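Local coordinates for protein ancestral D-type dye decolorizing peroxidase (Geotrichum candidum, PDB 7ANV) that probably oxidises dyes and related substrates with hydrogen peroxide at a bound heme, as a dye-decolorizing peroxidase of the D type, at residues Val250-Gln255 and Val466-Gly471. Sequence-based numbering, arbitrary orientation.
Sequences VFRKLQ and VVPRGG. With HEM (protoporphyrin IX containing Fe), chain B.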
loop_
_atom_site.group_PDB
_atom_site.type_symbol
_atom_site.label_atom_id
_atom_site.label_comp_id
_atom_site.label_asym_id
_atom_site.label_seq_id
_atom_site.Cartn_x
_atom_site.Cartn_y
_atom_site.Cartn_z
ATOM N N VAL A 250 1.251 -5.312 6.005
ATOM C CA VAL A 250 1.978 -4.066 6.358
ATOM C C VAL A 250 0.963 -2.935 6.425
ATOM O O VAL A 250 0.313 -2.663 5.409
ATOM C CB VAL A 250 3.075 -3.745 5.332
ATOM C CG1 VAL A 250 3.673 -2.380 5.642
ATOM C CG2 VAL A 250 4.126 -4.854 5.257
ATOM N N PHE A 251 0.912 -2.256 7.564
ATOM C CA PHE A 251 0.095 -1.044 7.750
ATOM C C PHE A 251 1.007 0.176 7.897
ATOM O O PHE A 251 1.870 0.155 8.749
ATOM C CB PHE A 251 -0.867 -1.216 8.929
ATOM C CG PHE A 251 -1.836 -0.066 9.053
ATOM C CD1 PHE A 251 -1.455 1.098 9.710
ATOM C CD2 PHE A 251 -3.129 -0.154 8.543
ATOM C CE1 PHE A 251 -2.329 2.180 9.790
ATOM C CE2 PHE A 251 -4.000 0.934 8.604
ATOM C CZ PHE A 251 -3.599 2.083 9.236
ATOM N N ARG A 252 0.752 1.222 7.124
ATOM C CA ARG A 252 1.387 2.532 7.306
ATOM C C ARG A 252 0.338 3.638 7.207
ATOM O O ARG A 252 -0.387 3.701 6.220
ATOM C CB ARG A 252 2.434 2.801 6.218
ATOM C CG ARG A 252 3.507 1.750 6.086
ATOM C CD ARG A 252 4.699 2.051 6.942
ATOM N NE ARG A 252 5.505 3.128 6.388
ATOM C CZ ARG A 252 6.423 3.845 7.048
ATOM N NH1 ARG A 252 6.599 3.727 8.361
ATOM N NH2 ARG A 252 7.163 4.712 6.366
ATOM N N LYS A 253 0.277 4.467 8.229
ATOM C CA LYS A 253 -0.502 5.718 8.173
ATOM C C LYS A 253 0.374 6.788 7.528
ATOM O O LYS A 253 1.405 7.171 8.125
ATOM C CB LYS A 253 -0.988 6.130 9.562
ATOM C CG LYS A 253 -1.823 7.389 9.518
ATOM C CD LYS A 253 -2.244 7.938 10.871
ATOM C CE LYS A 253 -2.851 9.308 10.659
ATOM N NZ LYS A 253 -3.235 9.984 11.923
ATOM N N LEU A 254 0.032 7.203 6.314
ATOM C CA LEU A 254 0.862 8.138 5.517
ATOM C C LEU A 254 0.047 9.429 5.332
ATOM O O LEU A 254 -0.883 9.481 4.499
ATOM C CB LEU A 254 1.236 7.532 4.168
ATOM C CG LEU A 254 1.977 6.216 4.280
ATOM C CD1 LEU A 254 2.269 5.640 2.890
ATOM C CD2 LEU A 254 3.255 6.377 5.105
ATOM N N GLN A 255 0.412 10.438 6.109
ATOM C CA GLN A 255 -0.234 11.767 6.010
ATOM C C GLN A 255 0.153 12.417 4.674
ATOM O O GLN A 255 1.348 12.358 4.313
ATOM C CB GLN A 255 0.218 12.628 7.173
ATOM C CG GLN A 255 -0.458 13.983 7.124
ATOM C CD GLN A 255 0.047 14.924 8.174
ATOM O OE1 GLN A 255 0.936 14.597 8.959
ATOM N NE2 GLN A 255 -0.521 16.127 8.176
ATOM N N VAL A 466 4.539 13.431 1.744
ATOM C CA VAL A 466 3.975 12.263 2.472
ATOM C C VAL A 466 4.757 12.119 3.770
ATOM O O VAL A 466 6.007 12.065 3.724
ATOM C CB VAL A 466 4.012 10.993 1.610
ATOM C CG1 VAL A 466 3.587 9.802 2.428
ATOM C CG2 VAL A 466 3.139 11.175 0.381
ATOM N N VAL A 467 4.062 12.148 4.893
ATOM C CA VAL A 467 4.709 12.130 6.231
ATOM C C VAL A 467 4.256 10.863 6.932
ATOM O O VAL A 467 3.060 10.713 7.261
ATOM C CB VAL A 467 4.373 13.366 7.075
ATOM C CG1 VAL A 467 5.072 13.280 8.414
ATOM C CG2 VAL A 467 4.729 14.663 6.342
ATOM N N PRO A 468 5.140 9.869 7.111
ATOM C CA PRO A 468 4.728 8.666 7.825
ATOM C C PRO A 468 4.356 9.023 9.275
ATOM O O PRO A 468 5.098 9.772 9.935
ATOM C CB PRO A 468 5.949 7.755 7.773
ATOM C CG PRO A 468 6.768 8.328 6.602
ATOM C CD PRO A 468 6.556 9.828 6.701
ATOM N N ARG A 469 3.233 8.474 9.757
ATOM C CA ARG A 469 2.732 8.720 11.128
ATOM C C ARG A 469 2.735 7.428 11.942
ATOM O O ARG A 469 2.415 7.482 13.134
ATOM C CB ARG A 469 1.372 9.399 11.056
ATOM C CG ARG A 469 1.445 10.782 10.438
ATOM C CD ARG A 469 2.298 11.732 11.272
ATOM N NE ARG A 469 2.338 13.103 10.742
ATOM C CZ ARG A 469 3.174 14.077 11.132
ATOM N NH1 ARG A 469 4.100 13.847 12.053
ATOM N NH2 ARG A 469 3.088 15.275 10.566
ATOM N N GLY A 470 3.205 6.335 11.364
ATOM C CA GLY A 470 3.351 5.098 12.138
ATOM C C GLY A 470 2.732 3.924 11.436
ATOM O O GLY A 470 1.977 4.093 10.480
ATOM N N GLY A 471 2.938 2.764 12.021
ATOM C CA GLY A 471 2.316 1.551 11.516
ATOM C C GLY A 471 2.905 0.362 12.199
ATOM O O GLY A 471 3.610 0.540 13.233
HETATM C CHA HEM B . 0.887 2.504 -7.398
HETATM C CHB HEM B . -0.003 6.600 -4.969
HETATM C CHC HEM B . 2.481 4.816 -1.135
HETATM C CHD HEM B . 3.662 0.929 -3.778
HETATM C C1A HEM B . 0.428 3.761 -7.049
HETATM C C2A HEM B . -0.370 4.588 -7.878
HETATM C C3A HEM B . -0.609 5.747 -7.211
HETATM C C4A HEM B . 0.019 5.631 -5.940
HETATM C CMA HEM B . -1.436 6.931 -7.687
HETATM C CAA HEM B . -0.817 4.285 -9.304
HETATM C CBA HEM B . -2.002 3.343 -9.429
HETATM C CGA HEM B . -1.639 1.946 -9.844
HETATM O O1A HEM B . -0.756 1.649 -10.669
HETATM O O2A HEM B . -2.273 1.062 -9.364
HETATM C C1B HEM B . 0.605 6.451 -3.708
HETATM C C2B HEM B . 0.510 7.424 -2.662
HETATM C C3B HEM B . 1.177 6.937 -1.577
HETATM C C4B HEM B . 1.702 5.605 -1.984
HETATM C CMB HEM B . -0.191 8.752 -2.736
HETATM C CAB HEM B . 1.360 7.498 -0.218
HETATM C CBB HEM B . 0.553 8.424 0.358
HETATM C C1C HEM B . 3.055 3.596 -1.526
HETATM C C2C HEM B . 3.931 2.809 -0.762
HETATM C C3C HEM B . 4.282 1.724 -1.545
HETATM C C4C HEM B . 3.597 1.858 -2.783
HETATM C CMC HEM B . 4.387 3.123 0.656
HETATM C CAC HEM B . 5.181 0.599 -1.278
HETATM C CBC HEM B . 6.158 0.658 -0.385
HETATM C C1D HEM B . 2.929 1.048 -4.959
HETATM C C2D HEM B . 2.961 -0.036 -5.955
HETATM C C3D HEM B . 2.198 0.422 -6.970
HETATM C C4D HEM B . 1.714 1.766 -6.579
HETATM C CMD HEM B . 3.666 -1.389 -5.923
HETATM C CAD HEM B . 1.887 -0.308 -8.259
HETATM C CBD HEM B . 2.992 -0.151 -9.318
HETATM C CGD HEM B . 2.720 -0.997 -10.527
HETATM O O1D HEM B . 2.854 -0.428 -11.640
HETATM O O2D HEM B . 2.427 -2.216 -10.431
HETATM N NA HEM B . 0.659 4.410 -5.843
HETATM N NB HEM B . 1.298 5.395 -3.254
HETATM N NC HEM B . 2.892 3.037 -2.775
HETATM N ND HEM B . 2.215 2.124 -5.366
HETATM FE FE HEM B . 1.805 3.732 -4.386
#
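Backbone hydrogen bonds pair Gln255 with Val467 in both directions, Val467 N to Gln255 O being 2.8 Å, in the antiparallel sheet where 466-476 borders 247-256. Lys253 N then donates to Gly470 O at 2.8 Å, while Lys253 O accepts from Arg469 N; with two residues thus facing one, this is a beta bulge.

Two side-chain hydrogen bonds form a side-on grip: Arg469 NE and NH2 both donate to Gln255 OE1, at 2.7 and 2.8 Å. The oxygen lies 1° out of the guanidinium plane, although amide and guanidinium planes are 36° apart. Gln255 reaches the guanidinium with CG anti to the backbone N (chi1 -178°) and an extended chain, while Val467 CG1 covers one guanidinium face. Replacing Arg469 with an alanine would probably leave Gln255 OE1 without both of these donors and its amide freer to turn.

On the face of Leu254 and Pro468, Leu254 CB meets Val466 CG1 at 3.7 Å. Leu254 CD1 and Val466 CG2 touch one heme vinyl, at CAB (3.7 Å) and CBB (3.8 Å) respectively. Arg252, the charged member of that face, is salt-bridged to Asp117 and lays NH2 by Pro468 CB.

Leu254 and Val466 thus give hydrocarbon to the heme pocket, while a two-nitrogen grip on one amide oxygen ties the strands through Arg469 and Gln255.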